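Local coordinates for protein pectate lyase (Bacillus subtilis, PDB 5AMV) that cleaves polygalacturonate by calcium-dependent elimination, releasing oligosaccharides with unsaturated galacturonosyl groups at their non-reducing ends, at residues G142-I147 and N185-G190; K148-I153 and G191-I196. All blocks are in the same frame, centred on the assembly; numbering follows the deposited sequence.

Contact 1: G142-I147 and N185-G190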
ATOM      1  N   GLY A 142      12.013  -5.364   3.761  1.00  7.25           N
ATOM      2  CA  GLY A 142      12.548  -4.000   3.952  1.00  6.97           C
ATOM      3  C   GLY A 142      12.430  -3.061   2.748  1.00  6.67           C
ATOM      4  O   GLY A 142      12.614  -1.861   2.896  1.00  6.31           O
ATOM      5  N   GLY A 143      12.085  -3.605   1.578  1.00  6.36           N
ATOM      6  CA  GLY A 143      12.086  -2.837   0.340  1.00  6.77           C
ATOM      7  C   GLY A 143      10.817  -2.021   0.089  1.00  6.19           C
ATOM      8  O   GLY A 143       9.739  -2.343   0.613  1.00  7.06           O
ATOM      9  N   ASN A 144      10.976  -1.000  -0.724  1.00  6.28           N
ATOM     10  CA  ASN A 144       9.846  -0.162  -1.168  1.00  6.90           C
ATOM     11  C   ASN A 144       9.979  -0.078  -2.661  1.00  7.71           C
ATOM     12  O   ASN A 144      10.918   0.558  -3.169  1.00  8.81           O
ATOM     13  CB  ASN A 144       9.962   1.212  -0.493  1.00  6.37           C
ATOM     14  CG  ASN A 144       8.816   2.190  -0.866  1.00  7.71           C
ATOM     15  OD1 ASN A 144       7.984   1.987  -1.790  1.00 10.51           O
ATOM     16  ND2 ASN A 144       8.774   3.236  -0.128  1.00  5.34           N
ATOM     17  N   PHE A 145       9.084  -0.753  -3.393  1.00  6.96           N
ATOM     18  CA  PHE A 145       9.056  -0.619  -4.862  1.00  7.09           C
ATOM     19  C   PHE A 145       8.297   0.663  -5.197  1.00  7.69           C
ATOM     20  O   PHE A 145       7.187   0.844  -4.710  1.00  8.31           O
ATOM     21  CB  PHE A 145       8.330  -1.795  -5.537  1.00  6.74           C
ATOM     22  CG  PHE A 145       9.108  -3.095  -5.595  1.00  7.77           C
ATOM     23  CD1 PHE A 145      10.342  -3.254  -4.958  1.00  7.61           C
ATOM     24  CD2 PHE A 145       8.519  -4.201  -6.243  1.00 11.53           C
ATOM     25  CE1 PHE A 145      11.039  -4.498  -5.002  1.00  9.10           C
ATOM     26  CE2 PHE A 145       9.196  -5.439  -6.301  1.00 10.30           C
ATOM     27  CZ  PHE A 145      10.441  -5.584  -5.673  1.00  8.24           C
ATOM     28  N   GLN A 146       8.893   1.553  -6.010  1.00  7.83           N
ATOM     29  CA  GLN A 146       8.161   2.757  -6.453  1.00  6.65           C
ATOM     30  C   GLN A 146       7.838   2.617  -7.935  1.00  8.74           C
ATOM     31  O   GLN A 146       8.701   2.224  -8.714  1.00  8.92           O
ATOM     32  CB  GLN A 146       8.999   4.040  -6.198  1.00  8.08           C
ATOM     33  CG  GLN A 146       8.225   5.247  -6.688  1.00  8.42           C
ATOM     34  CD  GLN A 146       8.801   6.600  -6.297  1.00 13.06           C
ATOM     35  OE1 GLN A 146       8.082   7.430  -5.704  1.00 16.21           O
ATOM     36  NE2 GLN A 146      10.069   6.858  -6.661  1.00 14.61           N
ATOM     37  N   ILE A 147       6.591   2.887  -8.308  1.00  9.10           N
ATOM     38  CA  ILE A 147       6.200   2.792  -9.705  1.00  8.48           C
ATOM     39  C   ILE A 147       5.743   4.168 -10.174  1.00  8.15           C
ATOM     40  O   ILE A 147       4.672   4.637  -9.769  1.00  8.24           O
ATOM     41  CB  ILE A 147       5.100   1.687  -9.982  1.00  8.89           C
ATOM     42  CG1 ILE A 147       5.503   0.347  -9.369  1.00  9.26           C
ATOM     43  CG2 ILE A 147       4.866   1.588 -11.493  1.00  9.95           C
ATOM     44  CD1 ILE A 147       4.290  -0.651  -9.184  1.00 10.19           C
ATOM     45  N   ASN A 185       5.402  -0.691   1.098  1.00  4.98           N
ATOM     46  CA  ASN A 185       5.876  -1.852   0.315  1.00  5.58           C
ATOM     47  C   ASN A 185       5.873  -1.515  -1.188  1.00  5.53           C
ATOM     48  O   ASN A 185       6.858  -1.778  -1.886  1.00  6.19           O
ATOM     49  CB  ASN A 185       5.018  -3.095   0.611  1.00  5.80           C
ATOM     50  CG  ASN A 185       4.881  -3.325   2.091  1.00  6.64           C
ATOM     51  OD1 ASN A 185       3.775  -3.175   2.650  1.00  7.03           O
ATOM     52  ND2 ASN A 185       5.996  -3.696   2.768  1.00  7.74           N
ATOM     53  N   ILE A 186       4.784  -0.891  -1.656  1.00  6.19           N
ATOM     54  CA  ILE A 186       4.696  -0.444  -3.051  1.00  6.31           C
ATOM     55  C   ILE A 186       4.056   0.959  -3.060  1.00  6.52           C
ATOM     56  O   ILE A 186       2.985   1.170  -2.462  1.00  6.69           O
ATOM     57  CB  ILE A 186       3.814  -1.390  -3.915  1.00  6.32           C
ATOM     58  CG1 ILE A 186       4.390  -2.805  -3.929  1.00  6.22           C
ATOM     59  CG2 ILE A 186       3.664  -0.838  -5.372  1.00  7.60           C
ATOM     60  CD1 ILE A 186       3.443  -3.834  -4.582  1.00  6.05           C
ATOM     61  N   THR A 187       4.761   1.903  -3.697  1.00  7.96           N
ATOM     62  CA  THR A 187       4.300   3.261  -3.809  1.00  8.29           C
ATOM     63  C   THR A 187       4.041   3.535  -5.297  1.00  9.76           C
ATOM     64  O   THR A 187       4.976   3.545  -6.087  1.00 10.16           O
ATOM     65  CB  THR A 187       5.397   4.260  -3.297  1.00  8.30           C
ATOM     66  OG1 THR A 187       5.819   3.937  -1.956  1.00 10.92           O
ATOM     67  CG2 THR A 187       4.854   5.673  -3.360  1.00  9.64           C
ATOM     68  N   ILE A 188       2.782   3.779  -5.681  1.00  9.13           N
ATOM     69  CA  ILE A 188       2.473   4.162  -7.068  1.00  8.95           C
ATOM     70  C   ILE A 188       2.443   5.654  -7.138  1.00  9.95           C
ATOM     71  O   ILE A 188       1.534   6.278  -6.591  1.00 11.25           O
ATOM     72  CB  ILE A 188       1.146   3.540  -7.554  1.00  9.66           C
ATOM     73  CG1 ILE A 188       1.168   2.031  -7.280  1.00  8.89           C
ATOM     74  CG2 ILE A 188       0.931   3.854  -9.046  1.00 10.36           C
ATOM     75  CD1 ILE A 188      -0.186   1.292  -7.636  1.00  9.83           C
ATOM     76  N   ASN A 189       3.491   6.248  -7.717  1.00  9.24           N
ATOM     77  CA  ASN A 189       3.645   7.686  -7.688  1.00 11.23           C
ATOM     78  C   ASN A 189       3.576   8.177  -9.140  1.00 10.96           C
ATOM     79  O   ASN A 189       4.581   8.221  -9.810  1.00  9.89           O
ATOM     80  CB  ASN A 189       4.992   8.017  -7.007  1.00 11.79           C
ATOM     81  CG  ASN A 189       5.377   9.457  -7.120  1.00 12.80           C
ATOM     82  OD1 ASN A 189       4.554  10.315  -7.444  1.00 11.56           O
ATOM     83  ND2 ASN A 189       6.655   9.750  -6.818  1.00 14.40           N
ATOM     84  N   GLY A 190       2.370   8.480  -9.622  1.00 10.98           N
ATOM     85  CA  GLY A 190       2.157   8.828 -11.017  1.00 11.10           C
ATOM     86  C   GLY A 190       2.056   7.613 -11.926  1.00  9.57           C
ATOM     87  O   GLY A 190       1.798   7.743 -13.113  1.00 11.08           O
TER
HETATM   88  O   HOH W   1       8.504  -4.663   1.706  1.00  6.94           O
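Gln146 and Asn189 each hold the first side-chain carbon beyond CB trans to the main-chain nitrogen (chi1 179° and 170°), and this brings their amides together on one face of two parallel strands, 144-147 and 186-189. Asn189 ND2 donates to Gln146 OE1 at 2.9 Å. The bond is fairly straight, and the oxygen lies in the plane of the Asn189 amide, yet the nitrogen sits above the Gln146 carbonyl plane, the two amides being turned 45° to each other. The other ends of the pair reach outward, Gln146 NE2 to Asp124 on strand 122-124 and Asn189 OD1 to Asn230, just past strand 226-229.

Between the strands runs a regular parallel ladder. Phe145 N donates to Asn185 O and Phe145 O receives Thr187 N at 2.8 Å; Ile147 N then bonds to Thr187 O at 2.8 Å, and Ile147 O accepts Asn189 N. On the opposite face Ile147 and Ile186 run alongside each other, with Ile147 CD1 3.9 Å from Ile186 CG2. Upstream, a water bridges the strands, donating to Gly143 O and accepting from Asn185 ND2.

Thr187 OG1 is hydrogen-bonded to Asp184 OD2, so this strand supplies a second-shell contact to a calcium ligand. The chemistry thus divides by face: Ile147 and Ile186 pack on the greasy interior side, while linked amides and the second-shell hydroxyl of Thr187 occupy the other.

Contact 2: K148-I153 and G191-I196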
ATOM      1  N   LYS A 148       6.559   4.819 -11.009  1.00  8.54           N
ATOM      2  CA  LYS A 148       6.197   6.112 -11.615  1.00  8.92           C
ATOM      3  C   LYS A 148       5.872   5.932 -13.085  1.00  9.79           C
ATOM      4  O   LYS A 148       5.421   6.868 -13.747  1.00 10.41           O
ATOM      5  CB  LYS A 148       7.379   7.116 -11.509  1.00  9.08           C
ATOM      6  CG  LYS A 148       7.931   7.235 -10.103  1.00  9.27           C
ATOM      7  CD  LYS A 148       9.000   8.371  -9.950  1.00 14.00           C
ATOM      8  CE  LYS A 148      10.279   8.045 -10.710  1.00 20.17           C
ATOM      9  NZ  LYS A 148      11.265   9.198 -10.674  1.00 22.09           N
ATOM     10  N   SER A 149       6.078   4.720 -13.570  1.00  9.85           N
ATOM     11  CA  SER A 149       6.030   4.405 -14.989  1.00 10.32           C
ATOM     12  C   SER A 149       4.688   3.776 -15.383  1.00  9.75           C
ATOM     13  O   SER A 149       3.780   3.581 -14.548  1.00 10.23           O
ATOM     14  CB  SER A 149       7.156   3.412 -15.263  1.00 11.40           C
ATOM     15  OG  SER A 149       6.957   2.248 -14.462  1.00 11.75           O
ATOM     16  N   ASP A 150       4.567   3.436 -16.665  1.00  9.85           N
ATOM     17  CA  ASP A 150       3.389   2.758 -17.186  1.00  9.46           C
ATOM     18  C   ASP A 150       3.634   1.288 -17.424  1.00  8.69           C
ATOM     19  O   ASP A 150       4.702   0.892 -17.889  1.00 10.17           O
ATOM     20  CB  ASP A 150       2.954   3.407 -18.514  1.00  9.04           C
ATOM     21  CG  ASP A 150       1.620   2.852 -19.058  1.00 11.12           C
ATOM     22  OD1 ASP A 150       0.567   3.343 -18.590  1.00 10.59           O
ATOM     23  OD2 ASP A 150       1.588   1.979 -19.965  1.00 12.00           O
ATOM     24  N   ASN A 151       2.610   0.487 -17.143  1.00  8.85           N
ATOM     25  CA  ASN A 151       2.508  -0.889 -17.630  1.00  9.58           C
ATOM     26  C   ASN A 151       3.386  -1.839 -16.819  1.00  9.62           C
ATOM     27  O   ASN A 151       4.434  -2.321 -17.263  1.00  9.13           O
ATOM     28  CB  ASN A 151       2.826  -0.994 -19.132  1.00  9.31           C
ATOM     29  CG  ASN A 151       2.428  -2.336 -19.704  1.00 10.59           C
ATOM     30  OD1 ASN A 151       1.465  -2.953 -19.236  1.00 10.16           O
ATOM     31  ND2 ASN A 151       3.143  -2.788 -20.733  1.00  8.33           N
ATOM     32  N   VAL A 152       2.922  -2.113 -15.602  1.00  8.01           N
ATOM     33  CA  VAL A 152       3.724  -2.865 -14.648  1.00  7.00           C
ATOM     34  C   VAL A 152       2.871  -3.888 -13.938  1.00  8.41           C
ATOM     35  O   VAL A 152       1.756  -3.569 -13.479  1.00  8.12           O
ATOM     36  CB  VAL A 152       4.437  -1.916 -13.601  1.00  6.38           C
ATOM     37  CG1 VAL A 152       5.119  -2.735 -12.491  1.00  7.39           C
ATOM     38  CG2 VAL A 152       5.477  -0.984 -14.289  1.00  8.13           C
ATOM     39  N   ILE A 153       3.415  -5.100 -13.807  1.00  9.08           N
ATOM     40  CA  ILE A 153       2.718  -6.198 -13.140  1.00  8.68           C
ATOM     41  C   ILE A 153       3.584  -6.687 -11.971  1.00  8.73           C
ATOM     42  O   ILE A 153       4.747  -6.958 -12.172  1.00  8.43           O
ATOM     43  CB  ILE A 153       2.441  -7.352 -14.135  1.00  9.04           C
ATOM     44  CG1 ILE A 153       1.455  -6.884 -15.221  1.00  7.53           C
ATOM     45  CG2 ILE A 153       1.922  -8.581 -13.411  1.00  8.88           C
ATOM     46  CD1 ILE A 153       1.284  -7.909 -16.349  1.00  7.89           C
ATOM     47  N   GLY A 191       2.268   6.409 -11.373  1.00  8.84           N
ATOM     48  CA  GLY A 191       2.263   5.197 -12.183  1.00  8.88           C
ATOM     49  C   GLY A 191       0.883   4.889 -12.766  1.00  9.75           C
ATOM     50  O   GLY A 191      -0.174   5.214 -12.182  1.00  9.02           O
ATOM     51  N   THR A 192       0.892   4.263 -13.932  1.00  9.09           N
ATOM     52  CA  THR A 192      -0.340   4.014 -14.670  1.00  9.44           C
ATOM     53  C   THR A 192      -0.306   2.609 -15.270  1.00  9.37           C
ATOM     54  O   THR A 192       0.757   2.093 -15.605  1.00  9.38           O
ATOM     55  CB  THR A 192      -0.564   5.064 -15.838  1.00  9.58           C
ATOM     56  OG1 THR A 192       0.635   5.189 -16.627  1.00  9.99           O
ATOM     57  CG2 THR A 192      -0.939   6.447 -15.315  1.00  8.41           C
ATOM     58  N   HIS A 193      -1.480   2.013 -15.461  1.00  9.82           N
ATOM     59  CA  HIS A 193      -1.595   0.644 -15.982  1.00  7.83           C
ATOM     60  C   HIS A 193      -0.778  -0.310 -15.135  1.00  9.14           C
ATOM     61  O   HIS A 193       0.261  -0.830 -15.550  1.00  8.18           O
ATOM     62  CB  HIS A 193      -1.270   0.517 -17.484  1.00  8.18           C
ATOM     63  CG  HIS A 193      -2.241   1.257 -18.341  1.00  9.57           C
ATOM     64  ND1 HIS A 193      -1.939   2.464 -18.926  1.00 10.51           N
ATOM     65  CD2 HIS A 193      -3.540   1.005 -18.617  1.00 12.49           C
ATOM     66  CE1 HIS A 193      -2.994   2.886 -19.610  1.00 11.21           C
ATOM     67  NE2 HIS A 193      -3.980   2.025 -19.432  1.00 12.02           N
ATOM     68  N   ILE A 194      -1.288  -0.537 -13.932  1.00  7.55           N
ATOM     69  CA  ILE A 194      -0.596  -1.359 -12.946  1.00  8.09           C
ATOM     70  C   ILE A 194      -1.516  -2.455 -12.444  1.00  8.03           C
ATOM     71  O   ILE A 194      -2.657  -2.216 -12.179  1.00  8.25           O
ATOM     72  CB  ILE A 194      -0.031  -0.502 -11.779  1.00  8.35           C
ATOM     73  CG1 ILE A 194       1.101   0.415 -12.325  1.00 10.12           C
ATOM     74  CG2 ILE A 194       0.538  -1.397 -10.604  1.00  5.78           C
ATOM     75  CD1 ILE A 194       1.332   1.625 -11.543  1.00 12.24           C
ATOM     76  N   TRP A 195      -0.965  -3.661 -12.348  1.00  7.77           N
ATOM     77  CA  TRP A 195      -1.651  -4.786 -11.747  1.00  7.03           C
ATOM     78  C   TRP A 195      -0.824  -5.335 -10.596  1.00  7.74           C
ATOM     79  O   TRP A 195       0.297  -5.762 -10.812  1.00  7.65           O
ATOM     80  CB  TRP A 195      -1.873  -5.912 -12.779  1.00  7.79           C
ATOM     81  CG  TRP A 195      -2.764  -7.058 -12.328  1.00  7.27           C
ATOM     82  CD1 TRP A 195      -3.762  -7.033 -11.384  1.00  6.69           C
ATOM     83  CD2 TRP A 195      -2.798  -8.367 -12.915  1.00  7.66           C
ATOM     84  NE1 TRP A 195      -4.393  -8.286 -11.325  1.00  7.48           N
ATOM     85  CE2 TRP A 195      -3.806  -9.114 -12.249  1.00  6.44           C
ATOM     86  CE3 TRP A 195      -2.037  -8.995 -13.928  1.00  7.23           C
ATOM     87  CZ2 TRP A 195      -4.092 -10.449 -12.576  1.00  8.89           C
ATOM     88  CZ3 TRP A 195      -2.307 -10.341 -14.234  1.00  7.06           C
ATOM     89  CH2 TRP A 195      -3.340 -11.053 -13.570  1.00  8.51           C
ATOM     90  N   ILE A 196      -1.421  -5.334  -9.399  1.00  6.23           N
ATOM     91  CA  ILE A 196      -0.805  -5.951  -8.207  1.00  5.74           C
ATOM     92  C   ILE A 196      -1.700  -7.097  -7.825  1.00  6.56           C
ATOM     93  O   ILE A 196      -2.859  -6.880  -7.442  1.00  7.55           O
ATOM     94  CB  ILE A 196      -0.654  -4.965  -7.046  1.00  5.55           C
ATOM     95  CG1 ILE A 196       0.240  -3.769  -7.468  1.00  5.33           C
ATOM     96  CG2 ILE A 196      -0.067  -5.687  -5.779  1.00  4.04           C
ATOM     97  CD1 ILE A 196       0.179  -2.569  -6.530  1.00  5.70           C
TER
HETATM   98  O   HOH W   2       2.881   6.691 -15.849  1.00 17.96           O
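A corner of the parallel beta-helix is built here, where two successive coils turn together at Asn151 and His193, both with positive phi. On the outer side Asp150 OD1 takes two bonds, carried across to Thr192 and His193 because the carboxylate is set trans to the main-chain N (chi1 -174°). His193 ND1 comes in on its syn lone pair at 2.7 Å, with the oxygen in the imidazole plane although carboxylate and ring planes are 78° apart; Thr192 OG1 donates to the anti lone pair, also at 2.7 Å. A water that donates to Thr192 OG1 holds Lys148 O only weakly. His193 NE2 is tied to Tyr17 O, which fixes the ring from its far side. Replacing Asp150 with an alanine would probably leave His193 ND1 and Thr192 OG1 without their shared acceptor and let the ring turn more easily.

The backbone ladder carries through the bend: Thr192 N to Ser149 O, Asn151 N to Thr192 O at 2.9 Å, and Val152 N to His193 O. Beyond it Trp195 N bonds to Val152 O, and Ile153 CG2 rests obliquely against Trp195 CE3 at 4.0 Å. Such in-register corners are characteristic of the parallel beta-helix, the right-handed fold of polysaccharide lyase family 1.

In the fold
Contacts 1 and 2 are consecutive stretches of the same two coils: strand 144-147 leads into 152-155 as 186-189 leads into 194-197, so the pairing passes from one face of the beta-helix round the corner to the next. Their centres are 11 Å apart, and they meet inside the beta-helix, where Ile194 CD1 packs 3.4 Å from Ile188 CG2 and Ile147 CG2 lies 3.8 Å from Val152 CG2. Contact 1 is the one beside the metal, with the Thr187 side chain about 5 Å from the bound calcium ion, which Asp184, Asp223 and Asp227 ligate. In contact 2 the Lys148 side chain stays about 13 Å from that ion.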